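PDB 1WDT: elongation factor G from Thermus thermophilus, which binds GTP and magnesium and is probably a GTPase acting in the elongation step of protein synthesis on the ribosome. Local coordinates for residues A[84-89]-A[429-434]; A[167-172]-A[252-257]; A[316-321]-A[360-365]; A[491-496]-A[511-516]. All blocks are in the same frame, centred on the assembly; numbering follows the deposited sequence.

Contact 1: residues A[84-89]-A[429-434]; sequences YGDFVG and GELHLA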
loop_
_atom_site.group_PDB
_atom_site.type_symbol
_atom_site.label_atom_id
_atom_site.label_comp_id
_atom_site.label_asym_id
_atom_site.label_seq_id
_atom_site.Cartn_x
_atom_site.Cartn_y
_atom_site.Cartn_z
ATOM N N TYR A 84 -9.545 3.816 -0.545
ATOM C CA TYR A 84 -9.266 2.659 -1.398
ATOM C C TYR A 84 -7.900 2.027 -1.165
ATOM O O TYR A 84 -6.917 2.724 -0.924
ATOM C CB TYR A 84 -9.391 3.041 -2.876
ATOM C CG TYR A 84 -10.807 3.354 -3.314
ATOM C CD1 TYR A 84 -11.196 4.658 -3.599
ATOM C CD2 TYR A 84 -11.759 2.340 -3.432
ATOM C CE1 TYR A 84 -12.502 4.952 -3.994
ATOM C CE2 TYR A 84 -13.068 2.621 -3.826
ATOM C CZ TYR A 84 -13.430 3.928 -4.105
ATOM O OH TYR A 84 -14.716 4.214 -4.493
ATOM N N GLY A 85 -7.851 0.701 -1.254
ATOM C CA GLY A 85 -6.606 -0.017 -1.063
ATOM C C GLY A 85 -5.565 0.390 -2.089
ATOM O O GLY A 85 -4.376 0.129 -1.916
ATOM N N ASP A 86 -6.017 1.023 -3.165
ATOM C CA ASP A 86 -5.113 1.488 -4.215
ATOM C C ASP A 86 -4.082 2.444 -3.618
ATOM O O ASP A 86 -2.939 2.496 -4.058
ATOM C CB ASP A 86 -5.905 2.230 -5.295
ATOM C CG ASP A 86 -6.751 1.299 -6.152
ATOM O OD1 ASP A 86 -6.375 1.067 -7.317
ATOM O OD2 ASP A 86 -7.783 0.799 -5.665
ATOM N N PHE A 87 -4.495 3.190 -2.602
ATOM C CA PHE A 87 -3.623 4.169 -1.981
ATOM C C PHE A 87 -3.114 3.751 -0.600
ATOM O O PHE A 87 -2.970 4.569 0.304
ATOM C CB PHE A 87 -4.365 5.499 -1.935
ATOM C CG PHE A 87 -5.091 5.817 -3.226
ATOM C CD1 PHE A 87 -6.482 5.873 -3.264
ATOM C CD2 PHE A 87 -4.378 6.020 -4.408
ATOM C CE1 PHE A 87 -7.157 6.129 -4.468
ATOM C CE2 PHE A 87 -5.038 6.275 -5.616
ATOM C CZ PHE A 87 -6.431 6.330 -5.647
ATOM N N VAL A 88 -2.827 2.462 -0.472
ATOM C CA VAL A 88 -2.314 1.885 0.760
ATOM C C VAL A 88 -1.042 2.631 1.215
ATOM O O VAL A 88 -0.790 2.765 2.412
ATOM C CB VAL A 88 -2.034 0.365 0.546
ATOM C CG1 VAL A 88 -1.084 0.177 -0.634
ATOM C CG2 VAL A 88 -1.485 -0.271 1.817
ATOM N N GLY A 89 -0.265 3.134 0.257
ATOM C CA GLY A 89 0.946 3.864 0.583
ATOM C C GLY A 89 0.671 5.043 1.496
ATOM O O GLY A 89 1.293 5.185 2.549
ATOM N N GLY A 429 -3.444 -1.266 -8.229
ATOM C CA GLY A 429 -4.764 -1.405 -8.808
ATOM C C GLY A 429 -4.952 -0.536 -10.030
ATOM O O GLY A 429 -4.130 0.329 -10.326
ATOM N N GLU A 430 -6.047 -0.773 -10.743
ATOM C CA GLU A 430 -6.366 -0.015 -11.942
ATOM C C GLU A 430 -6.472 1.470 -11.606
ATOM O O GLU A 430 -5.975 2.322 -12.345
ATOM C CB GLU A 430 -7.685 -0.538 -12.536
ATOM C CG GLU A 430 -8.230 0.262 -13.701
ATOM C CD GLU A 430 -9.349 -0.471 -14.437
ATOM O OE1 GLU A 430 -10.024 -1.324 -13.818
ATOM O OE2 GLU A 430 -9.560 -0.187 -15.632
ATOM N N LEU A 431 -7.117 1.769 -10.479
ATOM C CA LEU A 431 -7.295 3.146 -10.030
ATOM C C LEU A 431 -5.951 3.802 -9.681
ATOM O O LEU A 431 -5.694 4.951 -10.047
ATOM C CB LEU A 431 -8.211 3.180 -8.801
ATOM C CG LEU A 431 -9.066 4.426 -8.540
ATOM C CD1 LEU A 431 -9.100 4.677 -7.042
ATOM C CD2 LEU A 431 -8.519 5.644 -9.256
ATOM N N HIS A 432 -5.107 3.079 -8.953
ATOM C CA HIS A 432 -3.792 3.600 -8.570
ATOM C C HIS A 432 -3.009 3.966 -9.831
ATOM O O HIS A 432 -2.492 5.073 -9.952
ATOM C CB HIS A 432 -3.008 2.545 -7.778
ATOM C CG HIS A 432 -1.688 3.028 -7.256
ATOM N ND1 HIS A 432 -0.659 2.171 -6.935
ATOM C CD2 HIS A 432 -1.246 4.273 -6.961
ATOM C CE1 HIS A 432 0.361 2.867 -6.461
ATOM N NE2 HIS A 432 0.028 4.145 -6.465
ATOM N N LEU A 433 -2.932 3.028 -10.771
ATOM C CA LEU A 433 -2.205 3.250 -12.017
ATOM C C LEU A 433 -2.792 4.402 -12.831
ATOM O O LEU A 433 -2.055 5.189 -13.439
ATOM C CB LEU A 433 -2.183 1.961 -12.840
ATOM C CG LEU A 433 -1.373 0.854 -12.169
ATOM C CD1 LEU A 433 -1.532 -0.455 -12.929
ATOM C CD2 LEU A 433 0.086 1.281 -12.108
ATOM N N ALA A 434 -4.117 4.515 -12.834
ATOM C CA ALA A 434 -4.757 5.605 -13.559
ATOM C C ALA A 434 -4.327 6.938 -12.941
ATOM O O ALA A 434 -4.063 7.904 -13.666
ATOM C CB ALA A 434 -6.280 5.455 -13.510
#
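Asp86 reaches from the 84-89 turn to the first turn of the helix beginning at Glu430, and its carboxylate accepts a bond from the backbone there: His432 N donates to Asp86 OD1 over 2.9 Å. The bond is bent, 146° at the hydrogen, and meets OD1 on the anti side and somewhat out of the carboxylate plane. An acidic group among the first amides of a helix lies where the helix dipole would probably stabilise its negative charge. The same oxygen presses on carbon as well, with Leu431 CB 3.2 Å from Asp86 OD1. Leu431 is the apolar half of the contact. Its CG stands anti to the backbone N (chi1 -151°), which sends CD1 toward the two aromatic rings: Phe87 CZ lies 3.4 Å from Leu431 CD1, and Tyr84 CD1 4.0 Å from that same methyl. His432 turns a ring face to the main chain, with Asp86 O 3.5 Å above its plane and offset toward the rim. The ring's nitrogens are engaged elsewhere, NE2 with Asp409 and ND1 with His428 N, which fixes its rotation. Tyr84 also touches Ala18 and Thr60 beside the bound GTP. The contact thus bridges two domains: the turn leading into helix 88-97 of the GTP-binding domain meets the start of helix 430-442 in domain III, whose Leu433 packs on strand 383-389.

Contact 2: residues A[167-172]-A[252-257]; sequences GKWVGL and LASGER. With GTP (guanosine-5'-triphosphate), chain C.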
loop_
_atom_site.group_PDB
_atom_site.type_symbol
_atom_site.label_atom_id
_atom_site.label_comp_id
_atom_site.label_asym_id
_atom_site.label_seq_id
_atom_site.Cartn_x
_atom_site.Cartn_y
_atom_site.Cartn_z
ATOM N N GLY A 167 -38.793 10.190 13.386
ATOM C CA GLY A 167 -38.082 9.321 12.462
ATOM C C GLY A 167 -36.868 9.938 11.781
ATOM O O GLY A 167 -36.146 9.254 11.061
ATOM N N LYS A 168 -36.639 11.227 12.010
ATOM C CA LYS A 168 -35.507 11.932 11.418
ATOM C C LYS A 168 -34.358 12.096 12.415
ATOM O O LYS A 168 -34.578 12.478 13.561
ATOM C CB LYS A 168 -35.954 13.321 10.947
ATOM C CG LYS A 168 -34.823 14.197 10.423
ATOM C CD LYS A 168 -35.333 15.581 10.050
ATOM C CE LYS A 168 -34.229 16.440 9.452
ATOM N NZ LYS A 168 -34.721 17.797 9.079
ATOM N N TRP A 169 -33.134 11.815 11.976
ATOM C CA TRP A 169 -31.959 11.957 12.837
ATOM C C TRP A 169 -31.642 13.442 12.942
ATOM O O TRP A 169 -31.358 14.083 11.933
ATOM C CB TRP A 169 -30.761 11.205 12.237
ATOM C CG TRP A 169 -29.466 11.380 12.998
ATOM C CD1 TRP A 169 -29.299 11.346 14.356
ATOM C CD2 TRP A 169 -28.155 11.569 12.438
ATOM N NE1 TRP A 169 -27.967 11.503 14.676
ATOM C CE2 TRP A 169 -27.244 11.636 13.519
ATOM C CE3 TRP A 169 -27.664 11.683 11.128
ATOM C CZ2 TRP A 169 -25.867 11.812 13.330
ATOM C CZ3 TRP A 169 -26.298 11.860 10.940
ATOM C CH2 TRP A 169 -25.413 11.921 12.042
ATOM N N VAL A 170 -31.698 13.995 14.152
ATOM C CA VAL A 170 -31.421 15.419 14.318
ATOM C C VAL A 170 -30.308 15.739 15.307
ATOM O O VAL A 170 -29.915 16.901 15.449
ATOM C CB VAL A 170 -32.689 16.203 14.747
ATOM C CG1 VAL A 170 -33.792 16.029 13.704
ATOM C CG2 VAL A 170 -33.158 15.738 16.121
ATOM N N GLY A 171 -29.796 14.725 15.996
ATOM C CA GLY A 171 -28.739 14.996 16.952
ATOM C C GLY A 171 -28.167 13.784 17.650
ATOM O O GLY A 171 -28.086 12.694 17.088
ATOM N N LEU A 172 -27.748 13.984 18.889
ATOM C CA LEU A 172 -27.193 12.891 19.651
ATOM C C LEU A 172 -27.492 13.008 21.128
ATOM O O LEU A 172 -27.843 14.073 21.630
ATOM C CB LEU A 172 -25.687 12.795 19.410
ATOM C CG LEU A 172 -24.945 14.116 19.256
ATOM C CD1 LEU A 172 -24.903 14.838 20.581
ATOM C CD2 LEU A 172 -23.552 13.846 18.749
ATOM N N LEU A 252 -20.764 9.503 17.133
ATOM C CA LEU A 252 -21.704 9.675 16.041
ATOM C C LEU A 252 -21.540 11.102 15.519
ATOM O O LEU A 252 -21.661 12.056 16.281
ATOM C CB LEU A 252 -23.125 9.455 16.575
ATOM C CG LEU A 252 -24.329 9.389 15.642
ATOM C CD1 LEU A 252 -24.132 8.302 14.588
ATOM C CD2 LEU A 252 -25.571 9.107 16.480
ATOM N N ALA A 253 -21.243 11.249 14.230
ATOM C CA ALA A 253 -21.078 12.578 13.640
ATOM C C ALA A 253 -21.244 12.557 12.124
ATOM O O ALA A 253 -21.056 11.534 11.480
ATOM C CB ALA A 253 -19.706 13.156 14.007
ATOM N N SER A 254 -21.603 13.700 11.559
ATOM C CA SER A 254 -21.787 13.810 10.122
ATOM C C SER A 254 -21.419 15.221 9.683
ATOM O O SER A 254 -21.964 16.188 10.203
ATOM C CB SER A 254 -23.247 13.533 9.753
ATOM O OG SER A 254 -23.552 13.993 8.444
ATOM N N GLY A 255 -20.490 15.328 8.737
ATOM C CA GLY A 255 -20.105 16.634 8.232
ATOM C C GLY A 255 -21.187 17.142 7.289
ATOM O O GLY A 255 -21.405 18.349 7.159
ATOM N N GLU A 256 -21.883 16.212 6.639
ATOM C CA GLU A 256 -22.948 16.559 5.700
ATOM C C GLU A 256 -24.180 17.102 6.422
ATOM O O GLU A 256 -24.728 18.129 6.023
ATOM C CB GLU A 256 -23.337 15.334 4.871
ATOM C CG GLU A 256 -23.912 15.665 3.506
ATOM C CD GLU A 256 -22.881 16.298 2.590
ATOM O OE1 GLU A 256 -21.849 15.648 2.314
ATOM O OE2 GLU A 256 -23.098 17.447 2.146
ATOM N N ARG A 257 -24.615 16.409 7.478
ATOM C CA ARG A 257 -25.776 16.837 8.264
ATOM C C ARG A 257 -25.364 17.858 9.318
ATOM O O ARG A 257 -26.208 18.449 9.980
ATOM C CB ARG A 257 -26.433 15.643 8.970
ATOM C CG ARG A 257 -27.040 14.603 8.048
ATOM C CD ARG A 257 -28.079 15.230 7.151
ATOM N NE ARG A 257 -29.089 15.937 7.927
ATOM C CZ ARG A 257 -30.017 16.724 7.396
ATOM N NH1 ARG A 257 -30.059 16.906 6.081
ATOM N NH2 ARG A 257 -30.901 17.331 8.175
HETATM P PG GTP C . -12.723 8.462 0.199
HETATM O O1G GTP C . -13.015 7.957 -1.183
HETATM O O2G GTP C . -11.679 9.567 0.246
HETATM O O3G GTP C . -12.217 7.295 1.127
HETATM O O3B GTP C . -14.194 9.019 0.749
HETATM P PB GTP C . -14.484 9.681 2.187
HETATM O O1B GTP C . -15.018 8.708 3.146
HETATM O O2B GTP C . -13.699 10.810 2.592
HETATM O O3A GTP C . -15.805 10.385 1.802
HETATM P PA GTP C . -16.143 11.893 1.366
HETATM O O1A GTP C . -16.431 12.762 2.582
HETATM O O2A GTP C . -15.581 12.299 0.095
HETATM O "O5'" GTP C . -17.635 11.679 0.800
HETATM C "C5'" GTP C . -18.489 10.535 0.678
HETATM C "C4'" GTP C . -19.760 10.928 -0.069
HETATM O "O4'" GTP C . -20.931 10.796 0.787
HETATM C "C3'" GTP C . -19.796 12.384 -0.581
HETATM O "O3'" GTP C . -20.411 12.477 -1.866
HETATM C "C2'" GTP C . -20.523 13.119 0.526
HETATM O "O2'" GTP C . -21.299 14.193 -0.019
HETATM C "C1'" GTP C . -21.433 12.095 1.161
HETATM N N9 GTP C . -21.520 12.093 2.644
HETATM C C8 GTP C . -20.474 12.226 3.542
HETATM N N7 GTP C . -20.846 12.191 4.793
HETATM C C5 GTP C . -22.219 12.025 4.734
HETATM C C6 GTP C . -23.196 11.917 5.781
HETATM O O6 GTP C . -23.027 11.944 7.004
HETATM N N1 GTP C . -24.516 11.756 5.278
HETATM C C2 GTP C . -24.832 11.710 3.919
HETATM N N2 GTP C . -26.129 11.556 3.626
HETATM N N3 GTP C . -23.927 11.808 2.943
HETATM C C4 GTP C . -22.646 11.966 3.412
HETATM O O HOH W 1 -30.921 16.942 11.004
#
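Trp169 fills the tight part of this contact, lodging its six-membered ring against the chain that leaves strand 248-252. Ser254 CB meets the indole at its edge, near the ring plane, 3.5 Å from Trp169 CH2. Leu252 comes in obliquely, with its CG 3.7 Å from Trp169 CZ2. With CG anti to the backbone N (chi1 175°), the indole extends toward the 252-257 segment, and its NE1 makes a weak bond back to Gly171 O. Ser254 turns from this packing to the nucleotide: Ser254 OG donates to GTP O6 at 2.6 Å and accepts from Arg257 N in an ST motif, so one hydroxyl ties the guanine to the turn. Glu256 OE1 takes a bond from the ribose O2' of GTP. The exposed margin is looser. There the extended Lys168 crosses Arg257 at about a right angle, leaving Lys168 NZ 4.0 Å from Arg257 NH2, a like-charge approach. A water mediates instead between the segments, donating to Trp169 O and accepting from Arg257 NH2 at the guanidinium edge, 2.9 Å from that nitrogen. Arg257 also touches Asp137, another GTP-binding residue. Within the mixed sheet, strand 168-174 runs between 156-165 and 179-184, with a classic beta bulge at Val170 and Gly171 opposite Leu163; Pro162 of strand 156-165 touches both Trp169 and Leu252.

Contact 3: residues A[316-321]-A[360-365]; sequences LQSEAG and MVLWQG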
loop_
_atom_site.group_PDB
_atom_site.type_symbol
_atom_site.label_atom_id
_atom_site.label_comp_id
_atom_site.label_asym_id
_atom_site.label_seq_id
_atom_site.Cartn_x
_atom_site.Cartn_y
_atom_site.Cartn_z
ATOM N N LEU A 316 18.075 19.273 12.383
ATOM C CA LEU A 316 17.890 17.886 12.772
ATOM C C LEU A 316 18.885 17.063 11.970
ATOM O O LEU A 316 19.229 17.420 10.843
ATOM C CB LEU A 316 16.469 17.415 12.445
ATOM C CG LEU A 316 15.303 17.961 13.270
ATOM C CD1 LEU A 316 14.003 17.622 12.575
ATOM C CD2 LEU A 316 15.325 17.363 14.670
ATOM N N GLN A 317 19.362 15.976 12.558
ATOM C CA GLN A 317 20.280 15.080 11.875
ATOM C C GLN A 317 19.437 14.082 11.087
ATOM O O GLN A 317 18.304 13.780 11.467
ATOM C CB GLN A 317 21.128 14.317 12.890
ATOM C CG GLN A 317 22.500 14.916 13.138
ATOM C CD GLN A 317 23.357 14.913 11.885
ATOM O OE1 GLN A 317 23.486 13.888 11.212
ATOM N NE2 GLN A 317 23.952 16.058 11.570
ATOM N N SER A 318 19.986 13.578 9.991
ATOM C CA SER A 318 19.290 12.595 9.176
ATOM C C SER A 318 20.355 11.814 8.438
ATOM O O SER A 318 21.517 12.220 8.412
ATOM C CB SER A 318 18.371 13.272 8.162
ATOM O OG SER A 318 19.127 13.842 7.115
ATOM N N GLU A 319 19.962 10.693 7.839
ATOM C CA GLU A 319 20.906 9.873 7.091
ATOM C C GLU A 319 21.529 10.676 5.947
ATOM O O GLU A 319 22.617 10.350 5.475
ATOM C CB GLU A 319 20.209 8.631 6.524
ATOM C CG GLU A 319 19.820 7.580 7.559
ATOM C CD GLU A 319 21.006 7.113 8.386
ATOM O OE1 GLU A 319 22.138 7.150 7.861
ATOM O OE2 GLU A 319 20.802 6.702 9.552
ATOM N N ALA A 320 20.836 11.729 5.513
ATOM C CA ALA A 320 21.317 12.573 4.422
ATOM C C ALA A 320 22.102 13.774 4.942
ATOM O O ALA A 320 22.465 14.666 4.181
ATOM C CB ALA A 320 20.145 13.051 3.589
ATOM N N GLY A 321 22.358 13.795 6.243
ATOM C CA GLY A 321 23.085 14.906 6.820
ATOM C C GLY A 321 22.156 15.862 7.532
ATOM O O GLY A 321 20.953 15.609 7.655
ATOM N N MET A 360 12.496 8.446 5.976
ATOM C CA MET A 360 13.681 8.957 6.651
ATOM C C MET A 360 13.366 9.422 8.059
ATOM O O MET A 360 12.374 10.107 8.292
ATOM C CB MET A 360 14.310 10.101 5.848
ATOM C CG MET A 360 15.166 9.620 4.680
ATOM S SD MET A 360 15.871 10.972 3.698
ATOM C CE MET A 360 16.884 11.792 4.919
ATOM N N VAL A 361 14.210 9.025 9.002
ATOM C CA VAL A 361 14.042 9.403 10.396
ATOM C C VAL A 361 14.934 10.625 10.635
ATOM O O VAL A 361 16.018 10.718 10.056
ATOM C CB VAL A 361 14.482 8.247 11.322
ATOM C CG1 VAL A 361 14.276 8.630 12.777
ATOM C CG2 VAL A 361 13.696 6.974 10.969
ATOM N N LEU A 362 14.467 11.560 11.462
ATOM C CA LEU A 362 15.215 12.787 11.800
ATOM C C LEU A 362 15.354 12.840 13.323
ATOM O O LEU A 362 14.452 12.428 14.045
ATOM C CB LEU A 362 14.467 14.048 11.334
ATOM C CG LEU A 362 14.259 14.423 9.857
ATOM C CD1 LEU A 362 15.560 14.872 9.256
ATOM C CD2 LEU A 362 13.691 13.255 9.087
ATOM N N TRP A 363 16.456 13.379 13.825
ATOM C CA TRP A 363 16.625 13.405 15.270
ATOM C C TRP A 363 17.709 14.360 15.742
ATOM O O TRP A 363 18.439 14.943 14.944
ATOM C CB TRP A 363 16.999 11.993 15.739
ATOM C CG TRP A 363 18.383 11.594 15.292
ATOM C CD1 TRP A 363 19.558 11.870 15.933
ATOM C CD2 TRP A 363 18.748 10.959 14.053
ATOM N NE1 TRP A 363 20.626 11.457 15.173
ATOM C CE2 TRP A 363 20.161 10.897 14.014
ATOM C CE3 TRP A 363 18.017 10.440 12.970
ATOM C CZ2 TRP A 363 20.862 10.338 12.933
ATOM C CZ3 TRP A 363 18.714 9.884 11.894
ATOM C CH2 TRP A 363 20.124 9.840 11.886
ATOM N N GLN A 364 17.794 14.504 17.060
ATOM C CA GLN A 364 18.837 15.290 17.711
ATOM C C GLN A 364 19.327 14.340 18.799
ATOM O O GLN A 364 18.539 13.561 19.339
ATOM C CB GLN A 364 18.289 16.570 18.345
ATOM C CG GLN A 364 18.074 17.711 17.370
ATOM C CD GLN A 364 17.733 19.001 18.071
ATOM O OE1 GLN A 364 17.485 20.021 17.432
ATOM N NE2 GLN A 364 17.726 18.969 19.398
ATOM N N GLY A 365 20.617 14.380 19.109
ATOM C CA GLY A 365 21.139 13.492 20.133
ATOM C C GLY A 365 21.453 12.109 19.592
ATOM O O GLY A 365 21.868 11.967 18.441
HETATM O O HOH W 2 17.207 9.940 7.976
#
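Ser318 OG is gripped twice within its own turn while its CB presses on the facing strand. The hydroxyl donates to Gly321 O at 2.6 Å, in the carbonyl plane and on a lone pair, and receives a weak bond from Ala320 N. With chi1 at 74°, OG lies between the backbone N and the carbonyl carbon, close to both turn partners. Across the contact Ser318 CB meets Leu362 CD1 at 3.4 Å, tighter than usual for two carbons, and Met360 brings its terminal methyl up to the turn, CE lying 3.7 Å from Ala320 CB. The strands are antiparallel neighbours in the beta barrel of domain 2, as in other translation factors of this family. Gln317 and Trp363 form a hydrogen-bonded pair: Gln317 N to Trp363 O measures 2.8 Å and is nearly straight at 163°, and Trp363 N returns a bond to Gln317 O. Beyond this pair a type I turn from Ser318 to Gly321 reverses the first chain toward strand 323-332, and a water accepts from Glu319 N and donates to Val361 O. On the face that carries Trp363 the indole folds back over the first strand. Gln317 CB makes a CH-pi contact 3.9 Å from the centroid of its five-membered ring, and Gln317 O sits over the indole face beside the six-membered ring, displaced toward the rim. Glu319, salt-bridged to Lys367, approaches the six-membered ring obliquely. On the other face Leu316 CD1 meets Leu362 CB at 3.8 Å, and Val323 of the next strand touches both Ser318 and Leu362.

Contact 4: residues A[491-496]-A[511-516]; sequences SEYGFE and AIEEGI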
loop_
_atom_site.group_PDB
_atom_site.type_symbol
_atom_site.label_atom_id
_atom_site.label_comp_id
_atom_site.label_asym_id
_atom_site.label_seq_id
_atom_site.Cartn_x
_atom_site.Cartn_y
_atom_site.Cartn_z
ATOM N N SER A 491 15.001 -30.833 -15.571
ATOM C CA SER A 491 14.142 -29.900 -14.860
ATOM C C SER A 491 14.906 -28.623 -14.526
ATOM O O SER A 491 14.376 -27.523 -14.660
ATOM C CB SER A 491 13.617 -30.538 -13.572
ATOM O OG SER A 491 14.673 -30.807 -12.671
ATOM N N GLU A 492 16.159 -28.777 -14.107
ATOM C CA GLU A 492 16.996 -27.639 -13.733
ATOM C C GLU A 492 18.225 -27.502 -14.625
ATOM O O GLU A 492 18.834 -28.497 -15.015
ATOM C CB GLU A 492 17.464 -27.795 -12.282
ATOM C CG GLU A 492 16.352 -28.054 -11.271
ATOM C CD GLU A 492 15.729 -26.777 -10.739
ATOM O OE1 GLU A 492 15.316 -25.925 -11.553
ATOM O OE2 GLU A 492 15.650 -26.629 -9.500
ATOM N N TYR A 493 18.596 -26.268 -14.944
ATOM C CA TYR A 493 19.778 -26.042 -15.758
ATOM C C TYR A 493 21.033 -26.397 -14.975
ATOM O O TYR A 493 21.101 -26.187 -13.759
ATOM C CB TYR A 493 19.875 -24.580 -16.202
ATOM C CG TYR A 493 21.281 -24.172 -16.594
ATOM C CD1 TYR A 493 22.171 -23.651 -15.646
ATOM C CD2 TYR A 493 21.738 -24.347 -17.904
ATOM C CE1 TYR A 493 23.479 -23.316 -15.994
ATOM C CE2 TYR A 493 23.042 -24.016 -18.264
ATOM C CZ TYR A 493 23.905 -23.501 -17.307
ATOM O OH TYR A 493 25.185 -23.174 -17.670
ATOM N N GLY A 494 22.023 -26.931 -15.686
ATOM C CA GLY A 494 23.277 -27.298 -15.061
ATOM C C GLY A 494 24.415 -27.446 -16.056
ATOM O O GLY A 494 24.239 -27.985 -17.146
ATOM N N PHE A 495 25.586 -26.947 -15.687
ATOM C CA PHE A 495 26.756 -27.064 -16.541
ATOM C C PHE A 495 27.567 -28.242 -16.011
ATOM O O PHE A 495 27.863 -28.310 -14.819
ATOM C CB PHE A 495 27.596 -25.790 -16.481
ATOM C CG PHE A 495 28.763 -25.798 -17.425
ATOM C CD1 PHE A 495 28.564 -25.633 -18.788
ATOM C CD2 PHE A 495 30.060 -25.977 -16.949
ATOM C CE1 PHE A 495 29.643 -25.643 -19.676
ATOM C CE2 PHE A 495 31.144 -25.989 -17.822
ATOM C CZ PHE A 495 30.934 -25.821 -19.193
ATOM N N GLU A 496 27.915 -29.174 -16.891
ATOM C CA GLU A 496 28.676 -30.351 -16.486
ATOM C C GLU A 496 29.955 -30.474 -17.298
ATOM O O GLU A 496 29.933 -30.782 -18.489
ATOM C CB GLU A 496 27.820 -31.617 -16.641
ATOM C CG GLU A 496 26.444 -31.494 -15.986
ATOM C CD GLU A 496 25.676 -32.806 -15.952
ATOM O OE1 GLU A 496 25.785 -33.592 -16.915
ATOM O OE2 GLU A 496 24.948 -33.046 -14.965
ATOM N N ALA A 511 34.764 -19.442 -19.373
ATOM C CA ALA A 511 34.465 -18.875 -20.687
ATOM C C ALA A 511 33.501 -19.755 -21.482
ATOM O O ALA A 511 32.598 -19.253 -22.142
ATOM C CB ALA A 511 35.755 -18.671 -21.477
ATOM N N ILE A 512 33.698 -21.068 -21.423
ATOM C CA ILE A 512 32.826 -21.994 -22.139
ATOM C C ILE A 512 31.396 -21.907 -21.618
ATOM O O ILE A 512 30.442 -21.893 -22.405
ATOM C CB ILE A 512 33.350 -23.454 -22.024
ATOM C CG1 ILE A 512 34.617 -23.600 -22.877
ATOM C CG2 ILE A 512 32.276 -24.458 -22.463
ATOM C CD1 ILE A 512 35.341 -24.911 -22.697
ATOM N N GLU A 513 31.243 -21.833 -20.296
ATOM C CA GLU A 513 29.916 -21.737 -19.706
ATOM C C GLU A 513 29.259 -20.403 -20.041
ATOM O O GLU A 513 28.052 -20.350 -20.279
ATOM C CB GLU A 513 29.965 -21.926 -18.184
ATOM C CG GLU A 513 28.640 -21.583 -17.507
ATOM C CD GLU A 513 28.453 -22.236 -16.148
ATOM O OE1 GLU A 513 29.419 -22.276 -15.354
ATOM O OE2 GLU A 513 27.322 -22.697 -15.869
ATOM N N GLU A 514 30.048 -19.331 -20.064
ATOM C CA GLU A 514 29.508 -18.015 -20.397
ATOM C C GLU A 514 28.966 -18.058 -21.823
ATOM O O GLU A 514 27.917 -17.486 -22.113
ATOM C CB GLU A 514 30.586 -16.928 -20.276
ATOM C CG GLU A 514 31.248 -16.868 -18.902
ATOM C CD GLU A 514 32.086 -15.611 -18.687
ATOM O OE1 GLU A 514 32.820 -15.202 -19.614
ATOM O OE2 GLU A 514 32.017 -15.039 -17.576
ATOM N N GLY A 515 29.681 -18.749 -22.708
ATOM C CA GLY A 515 29.235 -18.863 -24.082
ATOM C C GLY A 515 27.925 -19.628 -24.187
ATOM O O GLY A 515 27.059 -19.287 -24.988
ATOM N N ILE A 516 27.781 -20.679 -23.388
ATOM C CA ILE A 516 26.554 -21.466 -23.397
ATOM C C ILE A 516 25.402 -20.600 -22.905
ATOM O O ILE A 516 24.323 -20.597 -23.490
ATOM C CB ILE A 516 26.640 -22.696 -22.463
ATOM C CG1 ILE A 516 27.693 -23.694 -22.969
ATOM C CG2 ILE A 516 25.263 -23.334 -22.330
ATOM C CD1 ILE A 516 27.391 -24.316 -24.312
#
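Glu513 passes obliquely over one face of the Phe495 ring and ends at the hydroxyl of Tyr493, giving the helix an apolar hold on the strand and a polar one on the residue just before it. Tyr493 OH donates to Glu513 OE2 at 2.8 Å, using the anti lone pair of that oxygen, which sits in the plane of the tyrosine ring at its edge. Ring and carboxylate planes are turned 36° apart. Closer to the helix, Glu513 CB stands over the centre of the Phe495 ring, 3.9 Å from its centroid and only 6° off the normal, a CH-pi contact. The glutamate chain has CG anti to its N (chi1 170°) and is extended beyond that, so it runs across the phenyl group until OE2 comes within 3.2 Å of Phe495 CB. Ile512 and Ile516 meet the phenyl edge near its plane, Ile512 CG2 at 3.8 Å from Phe495 CZ and Ile516 with its CG1 at CE1. All this belongs to a beta-alpha-beta unit of domain IV, in which strand 494-497 leads through helix 509-520 to strand 533-541, its parallel partner. Further out, Phe533 meets the Tyr493 ring edge-to-face, and Lys517, one helical turn beyond Glu513, adds a long, weak ion pair to OE2. Val537 of the parallel strand backs both Phe495 and Ile512, while helix 549-564 lies behind the isoleucines, Phe552 touching Ile512 and Phe560 touching Ile516.

How the contacts relate
The four contacts illustrate how chemistry follows place in a multidomain chain. Contact 2 is the most buried, and joins a tryptophan-centred apolar patch to the nucleotide base; contacts 1, 3 and 4 are partly buried. Contact 1 alone joins two domains, and its polar link is a carboxylate on a helix amide, beside a leucine packed on two aromatic rings. Contacts 1 and 2 share the GTP-binding domain, yet their centres lie about 31 Å apart, on its interdomain side and its guanine side. Contact 3 relies on main-chain pairing between neighbouring strands, whereas contact 4 packs a helix on a strand and the loop before it, mostly through side chains and with no main-chain hydrogen bond between the segments.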